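Rhamnose ABC transporter, periplasmic rhamnose-binding protein (Kribbella flavida, PDB 4KVF) probably binds rhamnose or a related sugar outside the cell membrane and delivers it to an ABC importer. Local coordinates at residues Q142-G147 / E323-P328; Q146-S151 / N179-V184; E150-M155 / T256-P261; E158-S163 / A195-V200; I166-A171 / V200-G205. All coordinates share one frame; numbering follows the deposited sequence.

Contact 1 (Q142-G147 / E323-P328)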
# COMPACT_ATOMS: atom_id res chain seq x y z
N GLN A 142 4.04 1.28 -2.25
CA GLN A 142 2.76 1.33 -2.96
C GLN A 142 2.22 2.74 -3.05
O GLN A 142 1.55 3.11 -4.02
CB GLN A 142 1.71 0.42 -2.30
CG GLN A 142 1.45 0.70 -0.84
CD GLN A 142 2.27 -0.19 0.06
OE1 GLN A 142 3.49 -0.32 -0.11
NE2 GLN A 142 1.62 -0.83 1.03
N ALA A 143 2.54 3.55 -2.05
CA ALA A 143 2.14 4.95 -2.05
C ALA A 143 2.87 5.61 -0.91
O ALA A 143 3.02 5.00 0.14
CB ALA A 143 0.63 5.08 -1.86
N THR A 144 3.31 6.85 -1.10
CA THR A 144 4.03 7.56 -0.04
C THR A 144 3.05 8.02 1.03
O THR A 144 1.84 8.10 0.80
CB THR A 144 4.78 8.79 -0.56
OG1 THR A 144 3.87 9.70 -1.17
CG2 THR A 144 5.85 8.37 -1.58
N THR A 145 3.57 8.35 2.20
CA THR A 145 2.69 8.88 3.23
C THR A 145 2.16 10.24 2.80
O THR A 145 1.02 10.59 3.11
CB THR A 145 3.37 8.97 4.60
OG1 THR A 145 4.52 9.81 4.50
CG2 THR A 145 3.79 7.59 5.08
N GLN A 146 2.97 11.00 2.07
CA GLN A 146 2.53 12.28 1.52
C GLN A 146 1.37 12.03 0.56
O GLN A 146 0.35 12.73 0.60
CB GLN A 146 3.67 12.98 0.77
CG GLN A 146 3.31 14.34 0.21
CD GLN A 146 2.90 15.32 1.29
OE1 GLN A 146 3.42 15.29 2.41
NE2 GLN A 146 1.97 16.21 0.96
N GLY A 147 1.55 11.04 -0.31
CA GLY A 147 0.53 10.72 -1.30
C GLY A 147 -0.78 10.34 -0.64
O GLY A 147 -1.87 10.78 -1.04
N GLU A 323 14.11 3.95 -3.22
CA GLU A 323 12.65 3.83 -3.15
C GLU A 323 12.04 4.10 -4.51
O GLU A 323 12.34 5.12 -5.15
CB GLU A 323 12.07 4.81 -2.13
CG GLU A 323 10.56 4.81 -2.13
CD GLU A 323 9.97 5.68 -1.03
OE1 GLU A 323 9.78 6.89 -1.25
OE2 GLU A 323 9.71 5.14 0.06
N ILE A 324 11.19 3.17 -4.95
CA ILE A 324 10.45 3.32 -6.18
C ILE A 324 8.96 3.37 -5.82
O ILE A 324 8.43 2.42 -5.27
CB ILE A 324 10.70 2.12 -7.12
CG1 ILE A 324 12.21 2.01 -7.40
CG2 ILE A 324 9.92 2.29 -8.41
CD1 ILE A 324 12.60 0.73 -8.17
N VAL A 325 8.32 4.50 -6.11
CA VAL A 325 6.93 4.70 -5.68
C VAL A 325 5.98 4.29 -6.79
O VAL A 325 6.08 4.81 -7.90
CB VAL A 325 6.69 6.19 -5.34
CG1 VAL A 325 5.22 6.41 -4.94
CG2 VAL A 325 7.63 6.62 -4.23
N LEU A 326 5.07 3.36 -6.49
CA LEU A 326 4.18 2.81 -7.50
C LEU A 326 3.37 3.92 -8.16
O LEU A 326 3.22 3.97 -9.38
CB LEU A 326 3.24 1.76 -6.88
CG LEU A 326 2.08 1.25 -7.74
CD1 LEU A 326 2.59 0.53 -8.99
CD2 LEU A 326 1.19 0.33 -6.91
N GLY A 327 2.86 4.83 -7.34
CA GLY A 327 2.17 6.00 -7.85
C GLY A 327 1.35 6.62 -6.74
O GLY A 327 1.44 6.20 -5.58
N PRO A 328 0.54 7.62 -7.08
CA PRO A 328 -0.41 8.14 -6.09
C PRO A 328 -1.39 7.02 -5.74
O PRO A 328 -1.50 6.05 -6.50
CB PRO A 328 -1.12 9.27 -6.85
CG PRO A 328 -0.19 9.64 -7.95
CD PRO A 328 0.48 8.37 -8.35
O HOH W 1 -0.63 3.44 -5.30
O HOH W 2 2.02 8.06 -3.44
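Thr144 and Val325 make the closest apolar touch here: the methyl CG2 of Thr144 lies 3.6 Å from Val325 CG2 and 3.9 Å from Val325 CG1, so it sits against both branches, the two side chains meeting almost at right angles. Nearby, Leu326 brings CB to 3.6 Å from Gln142 O, and the small Ala143 lets its CA come to 3.8 Å from Gly327 O. Water 2 forms a polar link, accepting from Thr144 N at 2.9 Å and donating to Gly327 O at 2.9 Å. Gly327 holds an extended backbone shape in which a side chain would run into the preceding carbonyl, and this shape presents its O to the water. The Thr144 rotamer explains its double duty. With chi1 at 59°, OG1 lies between N and C and accepts the N-cap bond from Gly147 N (2.8 Å), while CG2 is turned out to the valine. An alanine here would remove OG1 and CG2 alike, and would probably leave Gly147 N without its cap and a gap beside Val325. Further out, the polar ends are held by other residues: Gln142 NE2 bonds Asp128, and Glu323 OE2 bonds Asn141. Residues 142-144 lead from strand 138-141 of the six-stranded sheet into helix 145-159 of the other lobe, as an interdomain crossing in type 1 periplasmic binding proteins does. Strand 323-325 pairs with strand 138-141 at the border of that sheet, and Ile324 and Leu326 rest on helix 281-296.

Contact 2 (Q146-S151 / N179-V184)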
# COMPACT_ATOMS: atom_id res chain seq x y z
N GLN A 146 2.97 11.00 2.07
CA GLN A 146 2.53 12.28 1.52
C GLN A 146 1.37 12.03 0.56
O GLN A 146 0.35 12.73 0.60
CB GLN A 146 3.67 12.98 0.77
CG GLN A 146 3.31 14.34 0.21
CD GLN A 146 2.90 15.32 1.29
OE1 GLN A 146 3.42 15.29 2.41
NE2 GLN A 146 1.97 16.21 0.96
N GLY A 147 1.55 11.04 -0.31
CA GLY A 147 0.53 10.72 -1.30
C GLY A 147 -0.78 10.34 -0.64
O GLY A 147 -1.87 10.78 -1.04
N ILE A 148 -0.68 9.53 0.41
CA ILE A 148 -1.87 9.03 1.08
C ILE A 148 -2.56 10.19 1.80
O ILE A 148 -3.77 10.40 1.66
CB ILE A 148 -1.50 7.88 2.05
CG1 ILE A 148 -1.12 6.64 1.24
CG2 ILE A 148 -2.68 7.52 2.95
CD1 ILE A 148 -0.47 5.54 2.04
N GLY A 149 -1.80 10.97 2.55
CA GLY A 149 -2.36 12.09 3.29
C GLY A 149 -3.00 13.15 2.41
O GLY A 149 -4.06 13.71 2.76
N GLU A 150 -2.36 13.45 1.28
CA GLU A 150 -2.92 14.39 0.32
C GLU A 150 -4.24 13.89 -0.23
O GLU A 150 -5.21 14.64 -0.33
CB GLU A 150 -1.95 14.64 -0.85
CG GLU A 150 -0.87 15.64 -0.56
CD GLU A 150 0.14 15.72 -1.67
OE1 GLU A 150 1.07 16.55 -1.58
OE2 GLU A 150 0.01 14.94 -2.64
N SER A 151 -4.26 12.61 -0.58
CA SER A 151 -5.46 12.01 -1.16
C SER A 151 -6.62 12.04 -0.18
O SER A 151 -7.75 12.35 -0.54
CB SER A 151 -5.17 10.57 -1.58
OG SER A 151 -6.38 9.93 -1.97
N ASN A 179 -0.71 7.14 12.14
CA ASN A 179 -0.21 8.37 12.73
C ASN A 179 0.59 9.19 11.73
O ASN A 179 0.55 10.43 11.76
CB ASN A 179 0.59 8.11 14.01
CG ASN A 179 -0.30 7.72 15.17
OD1 ASN A 179 -1.52 7.94 15.13
ND2 ASN A 179 0.29 7.14 16.22
N SER A 180 1.28 8.50 10.83
CA SER A 180 2.02 9.19 9.77
C SER A 180 1.04 9.87 8.84
O SER A 180 1.19 11.06 8.52
CB SER A 180 2.85 8.20 8.95
OG SER A 180 3.99 7.78 9.66
N TRP A 181 0.03 9.13 8.40
CA TRP A 181 -0.95 9.66 7.46
C TRP A 181 -1.70 10.85 8.05
O TRP A 181 -1.97 11.84 7.37
CB TRP A 181 -1.91 8.57 7.00
CG TRP A 181 -1.22 7.44 6.31
CD1 TRP A 181 -0.10 7.52 5.53
CD2 TRP A 181 -1.58 6.06 6.35
NE1 TRP A 181 0.26 6.27 5.08
CE2 TRP A 181 -0.65 5.35 5.57
CE3 TRP A 181 -2.62 5.34 6.97
CZ2 TRP A 181 -0.70 3.97 5.39
CZ3 TRP A 181 -2.68 3.98 6.79
CH2 TRP A 181 -1.73 3.31 6.00
N ILE A 182 -2.02 10.76 9.34
CA ILE A 182 -2.73 11.85 10.01
C ILE A 182 -1.85 13.09 10.08
O ILE A 182 -2.32 14.22 9.86
CB ILE A 182 -3.20 11.40 11.42
CG1 ILE A 182 -4.34 10.39 11.28
CG2 ILE A 182 -3.63 12.60 12.27
CD1 ILE A 182 -4.66 9.63 12.57
N GLU A 183 -0.56 12.90 10.34
CA GLU A 183 0.34 14.05 10.38
C GLU A 183 0.39 14.73 9.02
O GLU A 183 0.37 15.96 8.94
CB GLU A 183 1.75 13.65 10.85
CG GLU A 183 2.72 14.83 10.93
CD GLU A 183 2.34 15.86 12.00
OE1 GLU A 183 1.74 15.47 13.03
OE2 GLU A 183 2.64 17.06 11.81
N VAL A 184 0.42 13.95 7.94
CA VAL A 184 0.38 14.55 6.61
C VAL A 184 -0.94 15.30 6.39
O VAL A 184 -0.95 16.42 5.89
CB VAL A 184 0.62 13.51 5.50
CG1 VAL A 184 0.44 14.17 4.13
CG2 VAL A 184 2.02 12.93 5.64
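Val184, Trp181 and Ile148 give up the most surface where segments 146-151 and 179-184, of helices 145-159 and 176-189, cross. Ile148 lies over one face of the Trp181 indole: its CG2 is 3.6 Å from the centroid of the five-membered ring and 9° off the normal, a CH-pi contact. Its other branch runs along the same ring system, with CD1 3.2 Å from Trp181 NE1 and 3.5 Å from Trp181 CE2. A branched side chain suits this place because two methyls spread over a flat surface. In Trp181, CG stands opposite the carbonyl carbon (chi1 -60°), which carries the indole across to the isoleucine. A serine in its place would take away the ring and would probably open a gap over Ile148, whose CG2 and CD1 would lose the indole face.

These helices belong to the three-layer alpha/beta lobe of a periplasmic binding protein: helix 176-189 is the connection of a beta-alpha-beta unit, and helix 145-159 packs beside it. Their segments cross at -58° with axes 7.9 Å apart, and Gly149 permits such closeness. Val184 CG1 approaches Gly149 CA to 3.6 Å, and any CB on that residue would clash with this methyl.

The same CG1 touches the amide of Gln146, 3.6 Å from OE1. Gln146 bends at chi2, and its NE2 donates to Glu150 OE1 one turn on (2.7 Å), meeting the oxygen from above the carboxylate plane. Glu188 OE2 is a second, weak partner of NE2. A bound glycerol, probably from the crystallisation liquor, lies about 4 Å from the side chain of Trp181.

Contact 3 (E150-M155 / T256-P261)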
# COMPACT_ATOMS: atom_id res chain seq x y z
N GLU A 150 -2.36 13.45 1.28
CA GLU A 150 -2.92 14.39 0.32
C GLU A 150 -4.24 13.89 -0.23
O GLU A 150 -5.21 14.64 -0.33
CB GLU A 150 -1.95 14.64 -0.85
CG GLU A 150 -0.87 15.64 -0.56
CD GLU A 150 0.14 15.72 -1.67
OE1 GLU A 150 1.07 16.55 -1.58
OE2 GLU A 150 0.01 14.94 -2.64
N SER A 151 -4.26 12.61 -0.58
CA SER A 151 -5.46 12.01 -1.16
C SER A 151 -6.62 12.04 -0.18
O SER A 151 -7.75 12.35 -0.54
CB SER A 151 -5.17 10.57 -1.58
OG SER A 151 -6.38 9.93 -1.97
N LEU A 152 -6.33 11.74 1.09
CA LEU A 152 -7.37 11.75 2.11
C LEU A 152 -7.97 13.15 2.25
O LEU A 152 -9.19 13.32 2.28
CB LEU A 152 -6.83 11.23 3.45
CG LEU A 152 -6.45 9.74 3.45
CD1 LEU A 152 -5.68 9.37 4.71
CD2 LEU A 152 -7.69 8.86 3.31
N VAL A 153 -7.12 14.17 2.30
CA VAL A 153 -7.63 15.53 2.43
C VAL A 153 -8.36 15.99 1.17
O VAL A 153 -9.41 16.62 1.26
CB VAL A 153 -6.53 16.53 2.84
CG1 VAL A 153 -7.09 17.96 2.83
CG2 VAL A 153 -6.04 16.18 4.24
N LYS A 154 -7.81 15.63 0.01
CA LYS A 154 -8.44 15.98 -1.27
C LYS A 154 -9.84 15.38 -1.38
O LYS A 154 -10.78 16.07 -1.75
CB LYS A 154 -7.58 15.52 -2.45
CG LYS A 154 -8.19 15.84 -3.81
CD LYS A 154 -7.32 15.29 -4.95
CE LYS A 154 -7.75 15.87 -6.30
N MSE A 155 -9.98 14.10 -1.04
CA MSE A 155 -11.29 13.46 -1.06
C MSE A 155 -12.23 14.07 -0.02
O MSE A 155 -13.40 14.33 -0.31
CB MSE A 155 -11.17 11.94 -0.86
CG MSE A 155 -10.47 11.24 -2.03
SE MSE A 155 -10.43 9.30 -1.88
CE MSE A 155 -9.51 9.15 -0.16
N THR A 256 -15.12 8.47 3.82
CA THR A 256 -14.01 8.13 2.92
C THR A 256 -12.84 7.58 3.74
O THR A 256 -12.99 7.35 4.93
CB THR A 256 -13.59 9.33 2.04
OG1 THR A 256 -12.63 8.89 1.06
CG2 THR A 256 -12.98 10.44 2.89
N GLY A 257 -11.70 7.34 3.11
CA GLY A 257 -10.60 6.71 3.81
C GLY A 257 -9.90 5.65 2.98
O GLY A 257 -9.88 5.73 1.76
N LEU A 258 -9.33 4.65 3.65
CA LEU A 258 -8.58 3.60 2.97
C LEU A 258 -9.32 2.29 3.16
O LEU A 258 -9.50 1.84 4.28
CB LEU A 258 -7.17 3.50 3.55
CG LEU A 258 -6.36 4.78 3.43
CD1 LEU A 258 -5.06 4.62 4.21
CD2 LEU A 258 -6.08 5.13 1.96
N GLY A 259 -9.76 1.70 2.06
CA GLY A 259 -10.60 0.52 2.15
C GLY A 259 -10.23 -0.58 1.18
O GLY A 259 -9.48 -0.37 0.23
N LEU A 260 -10.78 -1.77 1.43
CA LEU A 260 -10.62 -2.92 0.54
C LEU A 260 -11.83 -3.01 -0.38
O LEU A 260 -12.97 -3.05 0.09
CB LEU A 260 -10.46 -4.21 1.36
CG LEU A 260 -9.13 -4.37 2.10
CD1 LEU A 260 -9.22 -5.50 3.13
CD2 LEU A 260 -8.01 -4.64 1.11
N PRO A 261 -11.59 -3.05 -1.70
CA PRO A 261 -12.65 -3.01 -2.72
C PRO A 261 -13.78 -4.03 -2.56
O PRO A 261 -14.93 -3.66 -2.77
CB PRO A 261 -11.89 -3.26 -4.03
CG PRO A 261 -10.55 -2.64 -3.76
CD PRO A 261 -10.26 -2.99 -2.32
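In the three-layer alpha/beta fold of the second lobe, Leu152 and Met155 of helix 145-159 pack on Thr256 and Gly257 of strand 254-257, an outermost strand of the parallel sheet. The two helical residues are three positions apart and so come to the same side of the helix. Leu152 sends its CD2 branch onto the backbone, 3.7 Å from Gly257 CA. Gly257 gives the methyl a flat seat, and its backbone angles would push any side chain against the carbonyl before it. The same CD2 also meets Leu258 CD2 at 4.3 Å, a looser apolar touch.

Every residue that takes part is buried, which explains the run of apolar side chains and the need to satisfy the one hydroxyl among them. Thr256 OG1 is hydrogen-bonded to the backbone O of Lys275, while Ile229 and Ser231 pair with the strand backbone. Met155, modelled as selenomethionine, is long and flexible enough to reach that hydroxyl from the helix. Its chain bends at chi3 (-58°), and the two side chains pass at a slant: Met155 SE lies 3.7 Å from Thr256 OG1, and its terminal CE comes to 3.4 Å from the same oxygen.

Contact 4 (E158-S163 / A195-V200)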
# COMPACT_ATOMS: atom_id res chain seq x y z
N GLU A 158 -13.55 17.51 -1.31
CA GLU A 158 -14.57 17.34 -2.34
C GLU A 158 -15.91 16.95 -1.72
O GLU A 158 -16.94 17.57 -1.99
CB GLU A 158 -14.13 16.28 -3.36
CG GLU A 158 -12.88 16.63 -4.14
CD GLU A 158 -12.30 15.44 -4.90
OE1 GLU A 158 -11.52 15.66 -5.85
OE2 GLU A 158 -12.62 14.29 -4.53
N LEU A 159 -15.89 15.93 -0.87
CA LEU A 159 -17.11 15.41 -0.25
C LEU A 159 -17.78 16.45 0.65
O LEU A 159 -19.00 16.46 0.80
CB LEU A 159 -16.81 14.11 0.52
CG LEU A 159 -16.38 12.92 -0.36
CD1 LEU A 159 -15.71 11.84 0.47
CD2 LEU A 159 -17.59 12.37 -1.10
N ALA A 160 -16.98 17.33 1.24
CA ALA A 160 -17.50 18.37 2.13
C ALA A 160 -17.93 19.61 1.35
O ALA A 160 -18.38 20.59 1.93
CB ALA A 160 -16.47 18.75 3.17
N GLY A 161 -17.78 19.56 0.03
CA GLY A 161 -18.11 20.70 -0.81
C GLY A 161 -17.23 21.90 -0.52
O GLY A 161 -17.70 23.04 -0.58
N GLY A 162 -15.96 21.66 -0.20
CA GLY A 162 -14.99 22.72 -0.03
C GLY A 162 -14.83 23.27 1.38
O GLY A 162 -13.84 23.95 1.67
N SER A 163 -15.77 22.97 2.27
CA SER A 163 -15.70 23.51 3.63
C SER A 163 -16.50 22.70 4.64
O SER A 163 -17.41 21.96 4.27
CB SER A 163 -16.18 24.96 3.64
OG SER A 163 -17.59 25.01 3.78
N ALA A 195 -8.06 26.16 4.38
CA ALA A 195 -8.38 26.90 5.59
C ALA A 195 -9.81 26.72 6.10
O ALA A 195 -10.07 26.85 7.29
CB ALA A 195 -8.07 28.39 5.40
N LYS A 196 -10.74 26.42 5.19
CA LYS A 196 -12.16 26.29 5.57
C LYS A 196 -12.56 24.88 6.03
O LYS A 196 -13.68 24.69 6.50
CB LYS A 196 -13.08 26.75 4.44
CG LYS A 196 -13.14 28.26 4.27
CD LYS A 196 -14.19 28.65 3.25
CE LYS A 196 -13.92 28.00 1.90
NZ LYS A 196 -12.64 28.46 1.29
N LEU A 197 -11.66 23.92 5.87
CA LEU A 197 -11.86 22.57 6.40
C LEU A 197 -11.29 22.53 7.81
O LEU A 197 -10.16 22.98 8.03
CB LEU A 197 -11.12 21.53 5.55
CG LEU A 197 -11.80 20.91 4.33
CD1 LEU A 197 -11.04 19.66 3.88
CD2 LEU A 197 -13.25 20.57 4.62
N LYS A 198 -12.05 22.00 8.75
CA LYS A 198 -11.60 21.92 10.14
C LYS A 198 -11.65 20.49 10.66
O LYS A 198 -12.69 19.84 10.64
CB LYS A 198 -12.45 22.81 11.05
CG LYS A 198 -12.47 24.29 10.64
CD LYS A 198 -11.06 24.85 10.47
CE LYS A 198 -11.09 26.35 10.26
N LEU A 199 -10.50 20.00 11.12
CA LEU A 199 -10.42 18.69 11.75
C LEU A 199 -10.87 18.83 13.21
O LEU A 199 -10.18 19.45 14.01
CB LEU A 199 -8.98 18.19 11.69
CG LEU A 199 -8.68 16.86 12.38
CD1 LEU A 199 -9.52 15.73 11.78
CD2 LEU A 199 -7.19 16.54 12.31
N VAL A 200 -12.03 18.27 13.55
CA VAL A 200 -12.61 18.51 14.88
C VAL A 200 -12.27 17.44 15.91
O VAL A 200 -12.35 17.68 17.11
CB VAL A 200 -14.15 18.65 14.83
CG1 VAL A 200 -14.55 19.88 14.03
CG2 VAL A 200 -14.80 17.39 14.26
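Leu197 and Ala160 form the buried inner part of this contact, Lys196 and Ser163 its outer, more exposed part, although the closest touch there is no longer. Leu197 CD2 alone does the inward work: it sits 4.0 Å from Ala160 CB and 3.9 Å from Ser163 C, filling the bend between helix 145-159 and strand 164-170. A small alanine leaves room for that methyl. The bend closes with a Schellman motif at Gly161 and a type I' turn from Ala160 to Ser163. Glycine suits both central positions, since phi is positive at Gly161 and Gly162, and at Gly162 a CB would press on the preceding carbonyl. From outside, Lys227 NZ bonds the O atoms of Ala160 and Ser163.

Toward solvent, aliphatic carbons of Lys196 meet Ser163 and the Gly162 carbonyl: Lys196 CB rests 3.7 Å from Ser163 CB, and Lys196 CE is 4.1 Å from Gly162 O. Bends at chi3 and chi4 (-58° and -64°) fold the lysine chain back over the turn. Its backbone pairs with Gly164 of the neighbouring strand.

The two segments thus meet mainly through aliphatic carbons, with backbone carbonyl oxygens beside them, so shape rather than charge probably sets their fit.

Contact 5 (I166-A171 / V200-G205)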
# COMPACT_ATOMS: atom_id res chain seq x y z
N ILE A 166 -14.60 17.93 9.53
CA ILE A 166 -14.26 16.55 9.25
C ILE A 166 -13.67 15.92 10.50
O ILE A 166 -13.16 16.63 11.37
CB ILE A 166 -13.29 16.42 8.04
CG1 ILE A 166 -11.93 17.02 8.37
CG2 ILE A 166 -13.87 17.09 6.79
CD1 ILE A 166 -10.84 16.65 7.34
N ALA A 167 -13.75 14.60 10.61
CA ALA A 167 -13.18 13.89 11.75
C ALA A 167 -12.49 12.66 11.22
O ALA A 167 -12.84 12.17 10.16
CB ALA A 167 -14.26 13.49 12.73
N VAL A 168 -11.48 12.18 11.93
CA VAL A 168 -10.78 10.98 11.52
C VAL A 168 -11.17 9.84 12.46
O VAL A 168 -11.26 10.03 13.67
CB VAL A 168 -9.25 11.19 11.55
CG1 VAL A 168 -8.48 9.85 11.45
CG2 VAL A 168 -8.84 12.16 10.43
N LEU A 169 -11.45 8.67 11.88
CA LEU A 169 -11.59 7.44 12.64
C LEU A 169 -10.36 6.58 12.33
O LEU A 169 -10.22 6.03 11.24
CB LEU A 169 -12.90 6.72 12.27
CG LEU A 169 -13.15 5.33 12.87
CD1 LEU A 169 -13.12 5.38 14.39
CD2 LEU A 169 -14.49 4.77 12.39
N SER A 170 -9.45 6.51 13.29
CA SER A 170 -8.16 5.87 13.06
C SER A 170 -8.14 4.44 13.59
O SER A 170 -9.18 3.88 13.95
CB SER A 170 -7.04 6.70 13.69
OG SER A 170 -5.76 6.23 13.26
N ALA A 171 -6.95 3.85 13.58
CA ALA A 171 -6.73 2.55 14.19
C ALA A 171 -6.42 2.77 15.67
O ALA A 171 -7.19 3.42 16.36
CB ALA A 171 -5.58 1.83 13.48
N VAL A 200 -12.03 18.27 13.55
CA VAL A 200 -12.61 18.51 14.88
C VAL A 200 -12.27 17.44 15.91
O VAL A 200 -12.35 17.68 17.11
CB VAL A 200 -14.15 18.65 14.83
CG1 VAL A 200 -14.55 19.88 14.03
CG2 VAL A 200 -14.80 17.39 14.26
N LYS A 201 -11.91 16.25 15.44
CA LYS A 201 -11.70 15.13 16.34
C LYS A 201 -10.98 13.99 15.63
O LYS A 201 -11.20 13.73 14.44
CB LYS A 201 -13.05 14.65 16.88
CG LYS A 201 -12.98 13.50 17.89
CD LYS A 201 -12.31 13.92 19.19
CE LYS A 201 -12.30 12.77 20.19
NZ LYS A 201 -11.64 13.15 21.47
N ILE A 202 -10.10 13.33 16.37
CA ILE A 202 -9.58 12.04 15.94
C ILE A 202 -10.05 11.00 16.94
O ILE A 202 -9.79 11.11 18.14
CB ILE A 202 -8.04 12.05 15.89
CG1 ILE A 202 -7.55 13.14 14.92
CG2 ILE A 202 -7.51 10.66 15.52
CD1 ILE A 202 -6.05 13.35 14.96
N ALA A 203 -10.78 10.00 16.44
CA ALA A 203 -11.24 8.89 17.27
C ALA A 203 -10.48 7.62 16.88
O ALA A 203 -9.99 7.50 15.76
CB ALA A 203 -12.75 8.68 17.09
N TYR A 204 -10.39 6.68 17.82
CA TYR A 204 -9.64 5.46 17.58
C TYR A 204 -10.52 4.22 17.63
O TYR A 204 -11.15 3.94 18.65
CB TYR A 204 -8.50 5.35 18.60
CG TYR A 204 -7.55 6.52 18.51
CD1 TYR A 204 -6.52 6.52 17.57
CD2 TYR A 204 -7.69 7.62 19.34
CE1 TYR A 204 -5.65 7.60 17.47
CE2 TYR A 204 -6.83 8.70 19.25
CZ TYR A 204 -5.81 8.68 18.31
OH TYR A 204 -4.94 9.75 18.22
N GLY A 205 -10.56 3.48 16.53
CA GLY A 205 -11.34 2.26 16.45
C GLY A 205 -10.51 1.01 16.66
O GLY A 205 -11.05 -0.09 16.73
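Val168 and Ile202 lie side by side on one face of a parallel strand pair, the two strands of a beta-alpha-beta unit joined through helix 176-189. Strands 166-170 and 200-204 run at 17° to each other, paired residues facing the same way. Val168 CB and Ile202 CG1 are 4.2 Å apart, and Ser170 and Tyr204 continue this face, which helix 176-189 covers. Beta-branched Val168 and Ile202 suit the extended backbone and the apolar side toward Ile182. On the other face Leu169 and Ala203 pair beneath helix 209-222: Leu169 CD1 reaches 4.3 Å from Ala203 CB, and the small alanine leaves space for the longer side chain. With its CG trans to the backbone N (chi1 174°), Leu169 also extends CD1 to Gly205 N, 3.8 Å away; a side chain on Gly205 would be tight against that methyl.

The ladder of backbone bonds is straight in its middle, where Ala203 N gives to Val168 O at 2.8 Å and Ser170 N to Ala203 O at 2.7 Å.

At the C-terminal ends the Tyr204 ring joins the contact. Ala171 O lies near its plane at the edge, 3.4 Å from Tyr204 CD1, while Ser170 CB approaches obliquely. The last rung departs from the pattern: Gly205 N meets Ser170 O at 3.0 Å, standing 45° out of its carbonyl plane.

How the contacts relate
Contacts 1, 2, 3 and 4 all use helix 145-159. Contact 1 reaches the six-stranded sheet through strand 323-325, whereas contacts 3, 4 and 5 reach the four-stranded one. Contacts 3 and 5 are buried; contacts 1, 2 and 4 are partly so, and contact 4 lies farthest from the chain's centre. Their chemistry follows: water and an N-cap in contact 1, ring and methyl packing between helices in contact 2, apolar helix-on-strand packing in contact 3, a glycine turn in contact 4, and backbone ladder in contact 5. Trp181 and Ile148 of contact 2 meet Leu258 of contact 3, and Ile182 leans on contact 5, whose Val200 is shared with contact 4.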